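Local coordinates for protein cocosin 1 acidic chain (PDB 5WPW) that serves as a seed storage protein, a hexameric 11S globulin that forms a nutrient reservoir in the coconut seed, at residues N304-S309 against D367-S372; T271-E276 against M286-V291. The protein carries 2 engineered substitutions. All coordinates share one frame; numbering follows the deposited sequence.

The second cupin domain of this 11S globulin holds both contacts. From the N terminus, contact 2 comes first: strand 268-273 runs out, the chain turns through helix 281-284, and strand 287-293 returns alongside, closing a short loop-and-helix connection between two neighbouring strands of one sheet. Contact 1 then opens at the end of strand 298-304; segment 304-309 meets segment 367-372 across 57 intervening residues, 39 of them strand. The two contacts follow in series, neither enclosing nor crossing the other. Ala369 N of contact 1 probably donates to Ser287 OG of contact 2, which ties the loop before strand 371-373 to the start of strand 287-293, and both contacts touch the third subunit.

Contact 1 (N304-S309 against D367-S372); sequences NINAHS and DRAMVS
The carboxamide of Asn306 reaches over to the backbone of Arg368, Ala369 and Met370 in the second cupin barrel, where the loop after strand 298-304 meets the lead-in to strand 371-373. At Arg368, the backbone O receives Asn306 ND2 at 3.2 Å; the N-H aims almost straight at it (178°) and O lies in the amide plane, although the donor stands above the carbonyl plane of Arg368. Ala369 follows, its CB touching CB of Ala307 at 4.1 Å. Met370 is held through both N and O: its N donates to Asn306 OD1 at 2.9 Å, and its O accepts from Ile305 N, also at 2.9 Å. With CG between backbone N and carbonyl carbon (chi1 56°), Asn306 can thus bond to the chain before and after Ala369, which fixes the rotation of its amide. Val371 forms an antiparallel non-hydrogen-bonded pair with Asn304, and CG1 lies alongside OD1 at 3.4 Å; that oxygen also accepts from Lys364 NZ, while Val371 N bonds to Glu243 of the third subunit. Ile305, which packs on Pro77 of the second subunit, ends the contact with CD1 3.8 Å from Ser372 CB.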
loop_
_atom_site.group_PDB
_atom_site.type_symbol
_atom_site.label_atom_id
_atom_site.label_comp_id
_atom_site.label_asym_id
_atom_site.label_seq_id
_atom_site.Cartn_x
_atom_site.Cartn_y
_atom_site.Cartn_z
ATOM N N ASN A 304 -19.788 18.673 1.597
ATOM C CA ASN A 304 -19.044 17.490 1.212
ATOM C C ASN A 304 -17.593 17.872 0.998
ATOM O O ASN A 304 -17.294 18.781 0.220
ATOM C CB ASN A 304 -19.609 16.879 -0.067
ATOM C CG ASN A 304 -20.938 16.219 0.168
ATOM O OD1 ASN A 304 -21.003 15.121 0.715
ATOM N ND2 ASN A 304 -22.010 16.894 -0.222
ATOM N N ILE A 305 -16.703 17.143 1.659
ATOM C CA ILE A 305 -15.295 17.516 1.682
ATOM C C ILE A 305 -14.603 17.088 0.404
ATOM O O ILE A 305 -13.894 17.880 -0.232
ATOM C CB ILE A 305 -14.599 16.903 2.908
ATOM C CG1 ILE A 305 -15.025 17.639 4.182
ATOM C CG2 ILE A 305 -13.097 16.953 2.743
ATOM C CD1 ILE A 305 -14.610 16.921 5.423
ATOM N N ASN A 306 -14.796 15.829 0.009
ATOM C CA ASN A 306 -13.938 15.227 -1.011
ATOM C C ASN A 306 -14.737 14.623 -2.158
ATOM O O ASN A 306 -14.210 13.778 -2.883
ATOM C CB ASN A 306 -13.025 14.160 -0.383
ATOM C CG ASN A 306 -13.780 13.064 0.360
ATOM O OD1 ASN A 306 -14.983 13.173 0.678
ATOM N ND2 ASN A 306 -13.063 11.993 0.662
ATOM N N ALA A 307 -15.972 15.076 -2.380
ATOM C CA ALA A 307 -16.806 14.429 -3.391
ATOM C C ALA A 307 -18.006 15.310 -3.721
ATOM O O ALA A 307 -18.421 16.148 -2.913
ATOM C CB ALA A 307 -17.280 13.057 -2.918
ATOM N N HIS A 308 -18.550 15.112 -4.923
ATOM C CA HIS A 308 -19.889 15.581 -5.242
ATOM C C HIS A 308 -20.898 14.582 -4.692
ATOM O O HIS A 308 -20.592 13.395 -4.521
ATOM C CB HIS A 308 -20.124 15.721 -6.750
ATOM C CG HIS A 308 -19.080 16.513 -7.481
ATOM N ND1 HIS A 308 -18.887 17.863 -7.281
ATOM C CD2 HIS A 308 -18.206 16.148 -8.449
ATOM C CE1 HIS A 308 -17.922 18.292 -8.072
ATOM N NE2 HIS A 308 -17.491 17.271 -8.789
ATOM N N SER A 309 -22.115 15.066 -4.444
ATOM C CA SER A 309 -23.205 14.247 -3.947
ATOM C C SER A 309 -24.338 14.257 -4.969
ATOM O O SER A 309 -24.851 15.327 -5.330
ATOM C CB SER A 309 -23.687 14.762 -2.589
ATOM O OG SER A 309 -24.662 13.905 -2.023
ATOM N N ASP A 367 -14.448 7.190 -3.048
ATOM C CA ASP A 367 -14.449 6.280 -1.932
ATOM C C ASP A 367 -14.267 7.089 -0.652
ATOM O O ASP A 367 -13.611 8.141 -0.637
ATOM C CB ASP A 367 -13.346 5.235 -2.042
ATOM C CG ASP A 367 -13.389 4.260 -0.883
ATOM O OD1 ASP A 367 -14.521 4.035 -0.352
ATOM O OD2 ASP A 367 -12.326 3.727 -0.496
ATOM N N ARG A 368 -14.869 6.592 0.420
ATOM C CA ARG A 368 -14.779 7.191 1.750
ATOM C C ARG A 368 -15.100 8.681 1.683
ATOM O O ARG A 368 -14.367 9.543 2.175
ATOM C CB ARG A 368 -13.409 6.899 2.370
ATOM C CG ARG A 368 -13.184 5.383 2.415
ATOM C CD ARG A 368 -12.002 4.940 3.234
ATOM N NE ARG A 368 -10.781 5.622 2.834
ATOM C CZ ARG A 368 -9.578 5.323 3.315
ATOM N NH1 ARG A 368 -9.449 4.337 4.198
ATOM N NH2 ARG A 368 -8.506 5.998 2.902
ATOM N N ALA A 369 -16.202 8.978 1.007
ATOM C CA ALA A 369 -16.703 10.339 0.974
ATOM C C ALA A 369 -16.995 10.787 2.400
ATOM O O ALA A 369 -17.510 10.015 3.217
ATOM C CB ALA A 369 -17.973 10.410 0.115
ATOM N N MET A 370 -16.631 12.025 2.706
ATOM C CA MET A 370 -16.753 12.596 4.046
ATOM C C MET A 370 -17.480 13.924 3.971
ATOM O O MET A 370 -17.339 14.667 2.995
ATOM C CB MET A 370 -15.375 12.828 4.679
ATOM C CG MET A 370 -14.644 11.552 5.026
ATOM S SD MET A 370 -13.181 11.880 6.005
ATOM C CE MET A 370 -12.204 12.917 4.894
ATOM N N VAL A 371 -18.252 14.233 5.011
ATOM C CA VAL A 371 -18.846 15.551 5.127
ATOM C C VAL A 371 -18.238 16.268 6.334
ATOM O O VAL A 371 -17.690 15.658 7.269
ATOM C CB VAL A 371 -20.385 15.509 5.265
ATOM C CG1 VAL A 371 -21.031 14.792 4.064
ATOM C CG2 VAL A 371 -20.754 14.858 6.579
ATOM N N SER A 372 -18.371 17.587 6.308
ATOM C CA SER A 372 -18.050 18.458 7.435
ATOM C C SER A 372 -19.318 19.190 7.868
ATOM O O SER A 372 -19.850 20.001 7.104
ATOM C CB SER A 372 -16.988 19.469 7.029
ATOM O OG SER A 372 -16.648 20.280 8.118
HETATM O O HOH W 1 -18.329 14.126 0.357
#

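Contact 2 (T271-E276 against M286-V291); sequences TTLNSE and MSAERV
Leu273 and Ala288 bond to each other twice through their backbones: Leu273 N reaches Ala288 O at 2.7 Å, and Ala288 N reaches Leu273 O at 2.8 Å. Two residues along, the reciprocal pair repeats, with Thr271 N to Arg290 O at 3.0 Å and Arg290 N to Thr271 O at 2.9 Å. A water donates to Thr271 OG1 at 2.8 Å and also to Arg290 O; the hydroxyl sits beside the backbone N (chi1 -57°), on the flank where Arg290 O lies. The guanidinium of Arg290 leads away, NH1 bonding to Thr314 and to Leu360 O. Strands 271-273 and 287-291 form an antiparallel ladder between neighbouring strands in one sheet of the C-terminal cupin barrel. Between the two hydrogen-bonded pairs, Thr272 faces Glu289 as a non-hydrogen-bonded pair, and Glu289 CA-H contacts Thr271 O at a CA-O distance of 3.2 Å. Past the strand end, Asn274 OD1 accepts from Glu276 N in an Asx turn, and ND2 donates to Glu243 O of the third subunit. Ser287 OG, bonded to Ser366 O, approaches Asn274 CB to 3.8 Å. On the face shared by Thr271, Leu273, Ala288 and Arg290, Leu273 CB meets Ala288 CB at 4.1 Å.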
loop_
_atom_site.group_PDB
_atom_site.type_symbol
_atom_site.label_atom_id
_atom_site.label_comp_id
_atom_site.label_asym_id
_atom_site.label_seq_id
_atom_site.Cartn_x
_atom_site.Cartn_y
_atom_site.Cartn_z
ATOM N N THR A 271 -27.043 5.854 7.041
ATOM C CA THR A 271 -26.268 4.640 6.844
ATOM C C THR A 271 -25.307 4.944 5.710
ATOM O O THR A 271 -25.728 5.413 4.651
ATOM C CB THR A 271 -27.182 3.451 6.514
ATOM O OG1 THR A 271 -28.142 3.302 7.563
ATOM C CG2 THR A 271 -26.383 2.182 6.410
ATOM N N THR A 272 -24.025 4.767 5.968
ATOM C CA THR A 272 -22.968 5.090 5.026
ATOM C C THR A 272 -22.465 3.821 4.354
ATOM O O THR A 272 -22.384 2.765 4.975
ATOM C CB THR A 272 -21.820 5.771 5.767
ATOM O OG1 THR A 272 -22.319 6.948 6.424
ATOM C CG2 THR A 272 -20.652 6.124 4.814
ATOM N N LEU A 273 -22.058 3.943 3.105
ATOM C CA LEU A 273 -21.472 2.809 2.392
ATOM C C LEU A 273 -20.189 3.287 1.737
ATOM O O LEU A 273 -20.230 4.179 0.891
ATOM C CB LEU A 273 -22.439 2.252 1.352
ATOM C CG LEU A 273 -21.973 1.024 0.572
ATOM C CD1 LEU A 273 -21.511 -0.052 1.510
ATOM C CD2 LEU A 273 -23.129 0.505 -0.252
ATOM N N ASN A 274 -19.056 2.739 2.164
ATOM C CA ASN A 274 -17.774 3.031 1.526
ATOM C C ASN A 274 -16.890 1.798 1.682
ATOM O O ASN A 274 -17.353 0.743 2.138
ATOM C CB ASN A 274 -17.151 4.298 2.134
ATOM C CG ASN A 274 -16.935 4.171 3.617
ATOM O OD1 ASN A 274 -16.516 3.120 4.108
ATOM N ND2 ASN A 274 -17.256 5.229 4.356
ATOM N N SER A 275 -15.597 1.940 1.337
ATOM C CA SER A 275 -14.714 0.778 1.306
ATOM C C SER A 275 -14.457 0.172 2.677
ATOM O O SER A 275 -13.865 -0.907 2.734
ATOM C CB SER A 275 -13.352 1.105 0.631
ATOM O OG SER A 275 -12.645 2.202 1.227
ATOM N N GLU A 276 -14.828 0.853 3.774
ATOM C CA GLU A 276 -14.731 0.255 5.101
ATOM C C GLU A 276 -15.860 -0.726 5.375
ATOM O O GLU A 276 -15.794 -1.457 6.368
ATOM C CB GLU A 276 -14.729 1.330 6.198
ATOM C CG GLU A 276 -13.901 2.535 5.892
ATOM C CD GLU A 276 -12.514 2.445 6.490
ATOM O OE1 GLU A 276 -12.155 1.354 6.975
ATOM O OE2 GLU A 276 -11.783 3.475 6.473
ATOM N N MET A 286 -16.379 5.213 -5.325
ATOM C CA MET A 286 -17.677 5.828 -5.080
ATOM C C MET A 286 -18.200 5.312 -3.752
ATOM O O MET A 286 -17.817 4.239 -3.285
ATOM C CB MET A 286 -18.696 5.547 -6.207
ATOM C CG MET A 286 -18.695 6.661 -7.292
ATOM S SD MET A 286 -19.963 6.455 -8.577
ATOM C CE MET A 286 -19.340 4.921 -9.212
ATOM N N SER A 287 -19.056 6.117 -3.126
ATOM C CA SER A 287 -19.631 5.821 -1.825
ATOM C C SER A 287 -21.137 6.042 -1.942
ATOM O O SER A 287 -21.622 6.645 -2.904
ATOM C CB SER A 287 -19.031 6.728 -0.731
ATOM O OG SER A 287 -17.608 6.706 -0.746
ATOM N N ALA A 288 -21.882 5.576 -0.952
ATOM C CA ALA A 288 -23.322 5.818 -0.945
ATOM C C ALA A 288 -23.772 6.118 0.475
ATOM O O ALA A 288 -23.065 5.850 1.452
ATOM C CB ALA A 288 -24.104 4.612 -1.512
ATOM N N GLU A 289 -24.980 6.662 0.575
ATOM C CA GLU A 289 -25.555 7.051 1.854
ATOM C C GLU A 289 -27.070 6.916 1.742
ATOM O O GLU A 289 -27.647 7.362 0.755
ATOM C CB GLU A 289 -25.154 8.486 2.190
ATOM C CG GLU A 289 -25.667 9.003 3.488
ATOM C CD GLU A 289 -24.983 10.290 3.913
ATOM O OE1 GLU A 289 -25.305 11.374 3.355
ATOM O OE2 GLU A 289 -24.112 10.205 4.792
ATOM N N ARG A 290 -27.695 6.289 2.724
ATOM C CA ARG A 290 -29.155 6.237 2.831
ATOM C C ARG A 290 -29.559 7.123 4.006
ATOM O O ARG A 290 -29.099 6.893 5.125
ATOM C CB ARG A 290 -29.623 4.794 3.012
ATOM C CG ARG A 290 -31.083 4.649 3.438
ATOM C CD ARG A 290 -31.995 5.302 2.434
ATOM N NE ARG A 290 -33.320 4.678 2.390
ATOM C CZ ARG A 290 -34.293 5.086 1.588
ATOM N NH1 ARG A 290 -34.088 6.117 0.777
ATOM N NH2 ARG A 290 -35.469 4.471 1.598
ATOM N N VAL A 291 -30.317 8.186 3.726
ATOM C CA VAL A 291 -30.803 9.133 4.727
ATOM C C VAL A 291 -32.314 8.970 4.834
ATOM O O VAL A 291 -33.023 9.065 3.829
ATOM C CB VAL A 291 -30.440 10.584 4.371
ATOM C CG1 VAL A 291 -30.947 11.554 5.421
ATOM C CG2 VAL A 291 -28.933 10.730 4.193
HETATM O O HOH W 2 -30.403 4.903 7.220
#